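Local coordinates for hypothetical protein BVU_2266 (Bacteroides vulgatus, PDB 3TZG) that is of unknown function but folds as a porin-like beta barrel of antiparallel strands, at residues E45-Q53 against L63-G71; D104-Y112 against K122-D131. One frame throughout, in Å; residues are numbered along the deposited sequence.

Contact 1 of 2, residues E45-Q53 against L63-G71; sequences EGDQITIGQ and LCNVTFQIG
Phe68 and Ile49 face each other as a hydrogen-bonded antiparallel pair: Phe68 N gives a nearly straight bond to Ile49 O (2.8 Å, 172°), and Ile49 N answers to Phe68 O. Ile51 and Val66 repeat the exchange two residues along. Ile70 N donates to Asp47 O at 2.7 Å, where a type II' turn from Glu45 to Gln48 feeds the strand; Gly46 suits that turn because its phi is positive.

On the partly exposed face, polar side chains meet loosely. Gln69, bent at chi2 (69°), brings OE1 back to a weak bond from Gln48 NE2 (3.1 Å), the amide planes 78° apart, and the hydroxyls of Thr50 and Thr67 make another.

The other face is apolar. Ile49 CD1 meets Ile70 CD1 at 3.7 Å, while Ile51 CB rests on Val66 CG1 and Ile51 CD1 lies at the edge of the Phe68 ring, 3.9 Å from CE2. Val66 CG2 sits over one face of that ring, offset toward its rim. Helix 181-188 packs here through Phe185 and Tyr186. Branched and aromatic residues on one face, amides and hydroxyls on the other, mark this as an antiparallel beta hairpin of a barrel wall, with the helix probably on its inner side.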
# COMPACT_ATOMS: atom_id res chain seq x y z
N GLU A 45 11.06 -16.26 8.17
CA GLU A 45 11.39 -17.13 9.30
C GLU A 45 10.11 -17.70 9.88
O GLU A 45 9.37 -16.99 10.55
CB GLU A 45 12.19 -16.35 10.36
N GLY A 46 9.86 -18.98 9.58
CA GLY A 46 8.70 -19.75 10.03
C GLY A 46 7.41 -19.15 9.53
O GLY A 46 7.22 -19.01 8.31
N ASP A 47 6.55 -18.71 10.48
CA ASP A 47 5.26 -18.06 10.24
C ASP A 47 5.40 -16.51 10.17
O ASP A 47 4.38 -15.82 10.13
CB ASP A 47 4.27 -18.44 11.35
CG ASP A 47 3.70 -19.84 11.19
OD1 ASP A 47 2.98 -20.08 10.19
OD2 ASP A 47 3.93 -20.68 12.10
N GLN A 48 6.64 -15.99 10.10
CA GLN A 48 6.88 -14.54 10.05
C GLN A 48 7.58 -14.07 8.78
O GLN A 48 8.36 -14.81 8.16
CB GLN A 48 7.73 -14.09 11.24
CG GLN A 48 7.10 -14.32 12.60
CD GLN A 48 7.93 -13.73 13.71
OE1 GLN A 48 9.08 -13.35 13.52
NE2 GLN A 48 7.36 -13.68 14.89
N ILE A 49 7.28 -12.81 8.41
CA ILE A 49 7.88 -12.04 7.32
C ILE A 49 8.34 -10.75 7.95
O ILE A 49 7.54 -10.08 8.60
CB ILE A 49 6.93 -11.83 6.10
CG1 ILE A 49 6.37 -13.17 5.57
CG2 ILE A 49 7.65 -11.03 4.98
CD1 ILE A 49 5.32 -13.04 4.54
N THR A 50 9.63 -10.43 7.83
CA THR A 50 10.17 -9.21 8.42
C THR A 50 10.75 -8.39 7.32
O THR A 50 11.59 -8.90 6.56
CB THR A 50 11.21 -9.49 9.53
OG1 THR A 50 10.60 -10.29 10.55
CG2 THR A 50 11.77 -8.21 10.16
N ILE A 51 10.29 -7.14 7.22
CA ILE A 51 10.77 -6.18 6.22
C ILE A 51 11.62 -5.11 6.95
O ILE A 51 11.12 -4.49 7.88
CB ILE A 51 9.57 -5.60 5.43
CG1 ILE A 51 8.95 -6.71 4.52
CG2 ILE A 51 10.02 -4.40 4.59
CD1 ILE A 51 7.56 -6.46 3.93
N GLY A 52 12.90 -4.95 6.55
CA GLY A 52 13.86 -4.01 7.14
C GLY A 52 13.55 -2.51 7.04
O GLY A 52 12.38 -2.12 6.95
N GLN A 53 14.62 -1.66 7.05
CA GLN A 53 14.56 -0.17 7.02
C GLN A 53 14.04 0.40 5.66
O GLN A 53 14.44 -0.07 4.59
CB GLN A 53 15.96 0.42 7.31
CG GLN A 53 16.07 1.97 7.37
CD GLN A 53 15.51 2.62 8.62
OE1 GLN A 53 15.76 2.19 9.76
NE2 GLN A 53 14.82 3.75 8.45
N LEU A 63 9.48 4.24 7.61
CA LEU A 63 9.39 2.90 8.22
C LEU A 63 10.77 2.40 8.70
O LEU A 63 11.69 2.33 7.91
CB LEU A 63 8.81 1.89 7.19
CG LEU A 63 8.83 0.40 7.59
CD1 LEU A 63 7.64 0.03 8.47
CD2 LEU A 63 8.87 -0.48 6.35
N CYS A 64 10.88 1.99 9.97
CA CYS A 64 12.15 1.46 10.46
C CYS A 64 12.18 -0.08 10.26
O CYS A 64 13.26 -0.63 10.06
CB CYS A 64 12.39 1.85 11.92
SG CYS A 64 12.45 3.65 12.22
N ASN A 65 11.00 -0.76 10.34
CA ASN A 65 10.79 -2.21 10.15
C ASN A 65 9.33 -2.59 10.42
O ASN A 65 8.61 -1.87 11.10
CB ASN A 65 11.70 -3.08 11.05
CG ASN A 65 11.42 -3.00 12.53
OD1 ASN A 65 10.50 -3.67 13.06
ND2 ASN A 65 12.24 -2.24 13.24
N VAL A 66 8.93 -3.77 9.93
CA VAL A 66 7.61 -4.36 10.14
C VAL A 66 7.77 -5.90 10.18
O VAL A 66 8.51 -6.47 9.38
CB VAL A 66 6.53 -3.89 9.11
CG1 VAL A 66 6.96 -4.12 7.66
CG2 VAL A 66 5.17 -4.54 9.38
N THR A 67 7.11 -6.55 11.13
CA THR A 67 7.10 -8.00 11.21
C THR A 67 5.64 -8.40 11.07
O THR A 67 4.79 -7.88 11.79
CB THR A 67 7.80 -8.52 12.48
OG1 THR A 67 9.12 -7.97 12.55
CG2 THR A 67 7.86 -10.06 12.54
N PHE A 68 5.33 -9.26 10.09
CA PHE A 68 3.99 -9.78 9.85
C PHE A 68 3.86 -11.18 10.37
O PHE A 68 4.76 -12.00 10.14
CB PHE A 68 3.64 -9.79 8.35
CG PHE A 68 3.54 -8.45 7.68
CD1 PHE A 68 2.34 -7.78 7.61
CD2 PHE A 68 4.64 -7.91 7.03
CE1 PHE A 68 2.24 -6.55 6.95
CE2 PHE A 68 4.55 -6.69 6.36
CZ PHE A 68 3.34 -6.01 6.34
N GLN A 69 2.75 -11.48 11.04
CA GLN A 69 2.46 -12.81 11.53
C GLN A 69 1.50 -13.46 10.56
O GLN A 69 0.40 -12.92 10.32
CB GLN A 69 1.90 -12.77 12.96
CG GLN A 69 2.17 -14.03 13.77
CD GLN A 69 3.64 -14.18 14.08
OE1 GLN A 69 4.37 -13.19 14.34
NE2 GLN A 69 4.10 -15.43 14.10
N ILE A 70 1.95 -14.56 9.94
CA ILE A 70 1.22 -15.31 8.91
C ILE A 70 0.53 -16.51 9.55
O ILE A 70 1.16 -17.27 10.29
CB ILE A 70 2.16 -15.74 7.73
CG1 ILE A 70 3.08 -14.58 7.23
CG2 ILE A 70 1.41 -16.43 6.60
CD1 ILE A 70 2.39 -13.25 6.79
N GLY A 71 -0.76 -16.62 9.30
CA GLY A 71 -1.58 -17.70 9.83
C GLY A 71 -2.58 -18.14 8.78
O GLY A 71 -3.29 -17.30 8.21

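Contact 2 of 2, residues D104-Y112 against K122-D131; sequences DTIFINSDY and KKVQGKYVFD
Tyr112 and Tyr128 each turn a ring edge to a backbone oxygen across the pair: Lys122 O lies in the plane of the Tyr112 ring, 3.6 Å from CD2, and Ile106 O in that of Tyr128. Val124 CG2 also sits at the Tyr112 edge, near CE2, while Lys122 runs alongside and touches the ring through CB. Ile108 CD1 approaches Tyr128 CE1 obliquely at 3.6 Å, as Ile106 CD1 does the Phe130 ring.

The two strands form a long antiparallel beta hairpin in the barrel wall. Backbone bonds link Ile106 with Tyr128, Ile108 with Gly126, Ser110 with Val124, and Tyr112 with Lys122, where the return bond from Lys122 N is weak; Gly126 N to Ile108 O is nearly straight (2.7 Å, 177°). Gly126 suits its place because a CB there would be crowded by Tyr128 CE1.

The tyrosines carry their hydroxyls beyond the hairpin, Tyr128 OH to Asp177 O and Tyr112 OH to Asp179. An alanine in place of Tyr112 is likely to strip Asp179 of that hydroxyl partner and open a gap where the ring edge lay against Val124 CG2.

On the other face, that of Phe107, Asn109 and Asp111, long side chains lay their aliphatic stems against their neighbours. Lys127, its chain extended from a CG turned away from its own N (chi1 -165°), lies beside Phe107, its CG 3.8 Å from ring atom CE2. Lys123 likewise runs beside Asp111, but its NZ stays 5.3 Å from OD2, so any attraction is long-range. Asn109 OD1 rests against Gln125 CG, their amide planes 58° apart.

Where the ladder of direct bonds ends, one water bridges the strands, 2.6 Å from Thr105 OG1 and accepting from Phe130 N at 3.0 Å.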
# COMPACT_ATOMS: atom_id res chain seq x y z
N ASP A 104 -14.87 -11.43 1.24
CA ASP A 104 -13.71 -10.87 0.55
C ASP A 104 -13.17 -9.64 1.34
O ASP A 104 -11.95 -9.46 1.39
CB ASP A 104 -14.05 -10.49 -0.91
CG ASP A 104 -13.58 -11.47 -1.98
OD1 ASP A 104 -12.60 -12.21 -1.72
OD2 ASP A 104 -14.13 -11.43 -3.12
N THR A 105 -14.11 -8.83 1.98
CA THR A 105 -13.89 -7.61 2.80
C THR A 105 -12.76 -7.77 3.81
O THR A 105 -12.69 -8.80 4.49
CB THR A 105 -15.17 -7.23 3.53
OG1 THR A 105 -16.25 -7.32 2.59
CG2 THR A 105 -15.10 -5.85 4.19
N ILE A 106 -11.87 -6.74 3.89
CA ILE A 106 -10.69 -6.70 4.76
C ILE A 106 -10.79 -5.53 5.69
O ILE A 106 -10.94 -4.39 5.26
CB ILE A 106 -9.35 -6.64 3.97
CG1 ILE A 106 -9.26 -7.73 2.89
CG2 ILE A 106 -8.14 -6.68 4.90
CD1 ILE A 106 -8.12 -7.53 1.92
N PHE A 107 -10.67 -5.81 6.99
CA PHE A 107 -10.64 -4.83 8.07
C PHE A 107 -9.21 -4.70 8.53
O PHE A 107 -8.58 -5.71 8.84
CB PHE A 107 -11.56 -5.26 9.24
CG PHE A 107 -13.02 -5.35 8.86
CD1 PHE A 107 -13.53 -6.52 8.31
CD2 PHE A 107 -13.86 -4.25 8.99
CE1 PHE A 107 -14.87 -6.58 7.92
CE2 PHE A 107 -15.19 -4.31 8.57
CZ PHE A 107 -15.69 -5.48 8.05
N ILE A 108 -8.68 -3.47 8.49
CA ILE A 108 -7.33 -3.19 8.97
C ILE A 108 -7.47 -2.20 10.13
O ILE A 108 -8.04 -1.12 9.97
CB ILE A 108 -6.38 -2.68 7.84
CG1 ILE A 108 -6.33 -3.70 6.66
CG2 ILE A 108 -4.98 -2.42 8.39
CD1 ILE A 108 -5.50 -3.35 5.50
N ASN A 109 -7.00 -2.58 11.31
CA ASN A 109 -7.08 -1.70 12.48
C ASN A 109 -5.69 -1.54 13.06
O ASN A 109 -5.06 -2.55 13.40
CB ASN A 109 -8.06 -2.22 13.52
CG ASN A 109 -9.45 -2.43 12.96
OD1 ASN A 109 -10.25 -1.50 12.86
ND2 ASN A 109 -9.75 -3.65 12.52
N SER A 110 -5.21 -0.27 13.13
CA SER A 110 -3.87 0.07 13.64
C SER A 110 -3.91 1.02 14.81
O SER A 110 -4.72 1.95 14.86
CB SER A 110 -3.03 0.71 12.55
OG SER A 110 -2.80 -0.18 11.47
N ASP A 111 -3.01 0.79 15.76
CA ASP A 111 -2.83 1.64 16.93
C ASP A 111 -1.40 2.06 16.99
O ASP A 111 -0.49 1.22 16.90
CB ASP A 111 -3.27 0.98 18.23
CG ASP A 111 -4.75 1.14 18.44
OD1 ASP A 111 -5.17 2.25 18.79
OD2 ASP A 111 -5.50 0.16 18.19
N TYR A 112 -1.21 3.39 17.05
CA TYR A 112 0.07 4.06 17.13
C TYR A 112 0.32 4.59 18.52
O TYR A 112 -0.47 5.39 19.01
CB TYR A 112 0.11 5.21 16.14
CG TYR A 112 0.19 4.82 14.68
CD1 TYR A 112 1.42 4.66 14.05
CD2 TYR A 112 -0.96 4.77 13.90
CE1 TYR A 112 1.50 4.40 12.69
CE2 TYR A 112 -0.89 4.52 12.53
CZ TYR A 112 0.35 4.33 11.93
OH TYR A 112 0.43 4.08 10.58
N LYS A 122 -2.32 7.79 17.69
CA LYS A 122 -3.23 7.68 16.55
C LYS A 122 -3.86 6.29 16.40
O LYS A 122 -3.22 5.27 16.65
CB LYS A 122 -2.41 7.97 15.28
CG LYS A 122 -3.16 8.43 14.07
CD LYS A 122 -2.16 8.67 12.93
CE LYS A 122 -2.79 8.82 11.55
NZ LYS A 122 -3.70 9.99 11.46
N LYS A 123 -5.13 6.28 15.95
CA LYS A 123 -5.88 5.07 15.61
C LYS A 123 -6.35 5.20 14.16
O LYS A 123 -6.88 6.24 13.78
CB LYS A 123 -7.07 4.85 16.57
CG LYS A 123 -7.63 3.44 16.54
CD LYS A 123 -8.83 3.31 17.43
CE LYS A 123 -9.31 1.87 17.45
NZ LYS A 123 -10.59 1.68 18.21
N VAL A 124 -6.09 4.18 13.34
CA VAL A 124 -6.52 4.15 11.94
C VAL A 124 -7.34 2.88 11.72
O VAL A 124 -6.90 1.79 12.13
CB VAL A 124 -5.37 4.27 10.92
CG1 VAL A 124 -5.92 4.44 9.52
CG2 VAL A 124 -4.43 5.43 11.28
N GLN A 125 -8.55 3.02 11.15
CA GLN A 125 -9.46 1.89 10.90
C GLN A 125 -9.87 1.89 9.44
O GLN A 125 -10.52 2.82 8.98
CB GLN A 125 -10.69 1.98 11.82
CG GLN A 125 -10.35 1.98 13.30
CD GLN A 125 -11.58 2.18 14.12
OE1 GLN A 125 -12.15 1.22 14.64
NE2 GLN A 125 -12.04 3.42 14.23
N GLY A 126 -9.47 0.86 8.71
CA GLY A 126 -9.75 0.79 7.29
C GLY A 126 -10.57 -0.41 6.92
O GLY A 126 -10.31 -1.50 7.43
N LYS A 127 -11.54 -0.20 6.01
CA LYS A 127 -12.43 -1.21 5.46
C LYS A 127 -12.23 -1.30 3.96
O LYS A 127 -12.41 -0.29 3.29
CB LYS A 127 -13.89 -0.87 5.80
CG LYS A 127 -14.86 -2.01 5.60
CD LYS A 127 -16.30 -1.55 5.84
CE LYS A 127 -17.26 -2.69 5.57
NZ LYS A 127 -18.67 -2.23 5.62
N TYR A 128 -11.81 -2.45 3.43
CA TYR A 128 -11.59 -2.67 2.00
C TYR A 128 -12.69 -3.56 1.50
O TYR A 128 -12.80 -4.69 1.98
CB TYR A 128 -10.19 -3.25 1.75
CG TYR A 128 -9.07 -2.30 2.12
CD1 TYR A 128 -8.76 -2.06 3.46
CD2 TYR A 128 -8.33 -1.64 1.14
CE1 TYR A 128 -7.79 -1.11 3.81
CE2 TYR A 128 -7.35 -0.71 1.48
CZ TYR A 128 -7.09 -0.45 2.82
OH TYR A 128 -6.10 0.43 3.16
N VAL A 129 -13.55 -3.04 0.61
CA VAL A 129 -14.72 -3.74 0.06
C VAL A 129 -14.47 -4.04 -1.43
O VAL A 129 -14.06 -3.16 -2.18
CB VAL A 129 -15.99 -2.89 0.29
CG1 VAL A 129 -17.20 -3.47 -0.43
CG2 VAL A 129 -16.27 -2.76 1.78
N PHE A 130 -14.68 -5.31 -1.83
CA PHE A 130 -14.42 -5.85 -3.18
C PHE A 130 -15.69 -6.28 -3.85
O PHE A 130 -16.62 -6.72 -3.17
CB PHE A 130 -13.46 -7.07 -3.09
CG PHE A 130 -12.14 -6.78 -2.44
CD1 PHE A 130 -12.03 -6.70 -1.05
CD2 PHE A 130 -11.01 -6.54 -3.20
CE1 PHE A 130 -10.82 -6.34 -0.45
CE2 PHE A 130 -9.79 -6.21 -2.60
CZ PHE A 130 -9.70 -6.13 -1.23
N ASP A 131 -15.74 -6.22 -5.18
CA ASP A 131 -16.91 -6.66 -5.93
C ASP A 131 -16.84 -8.20 -6.21
O ASP A 131 -15.94 -8.88 -5.72
CB ASP A 131 -17.03 -5.86 -7.24
CG ASP A 131 -15.90 -5.99 -8.24
OD1 ASP A 131 -15.12 -6.97 -8.14
OD2 ASP A 131 -15.81 -5.14 -9.16
O HOH W 1 -15.74 -7.42 0.05

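Contact 1 closes before contact 2 opens, so the hairpins follow in series along the chain. Their centres lie 19 Å apart and their nearest atoms about 8 Å, without touching. Strands 74-85 and 90-102 fill the interval: the former pairs with strand 63-71 of contact 1, the latter with strand 105-114 of contact 2, and the two pair with each other. Every step is thus antiparallel between neighbours in sequence, the up-and-down order of a beta barrel. Helix 181-188 unites them as well, its Tyr186 touching Phe68 of contact 1 and both Ile106 and Ile108 of contact 2. The faces bearing Phe68 and Ile106 are thus consistent with a shared interior in which this helix lies.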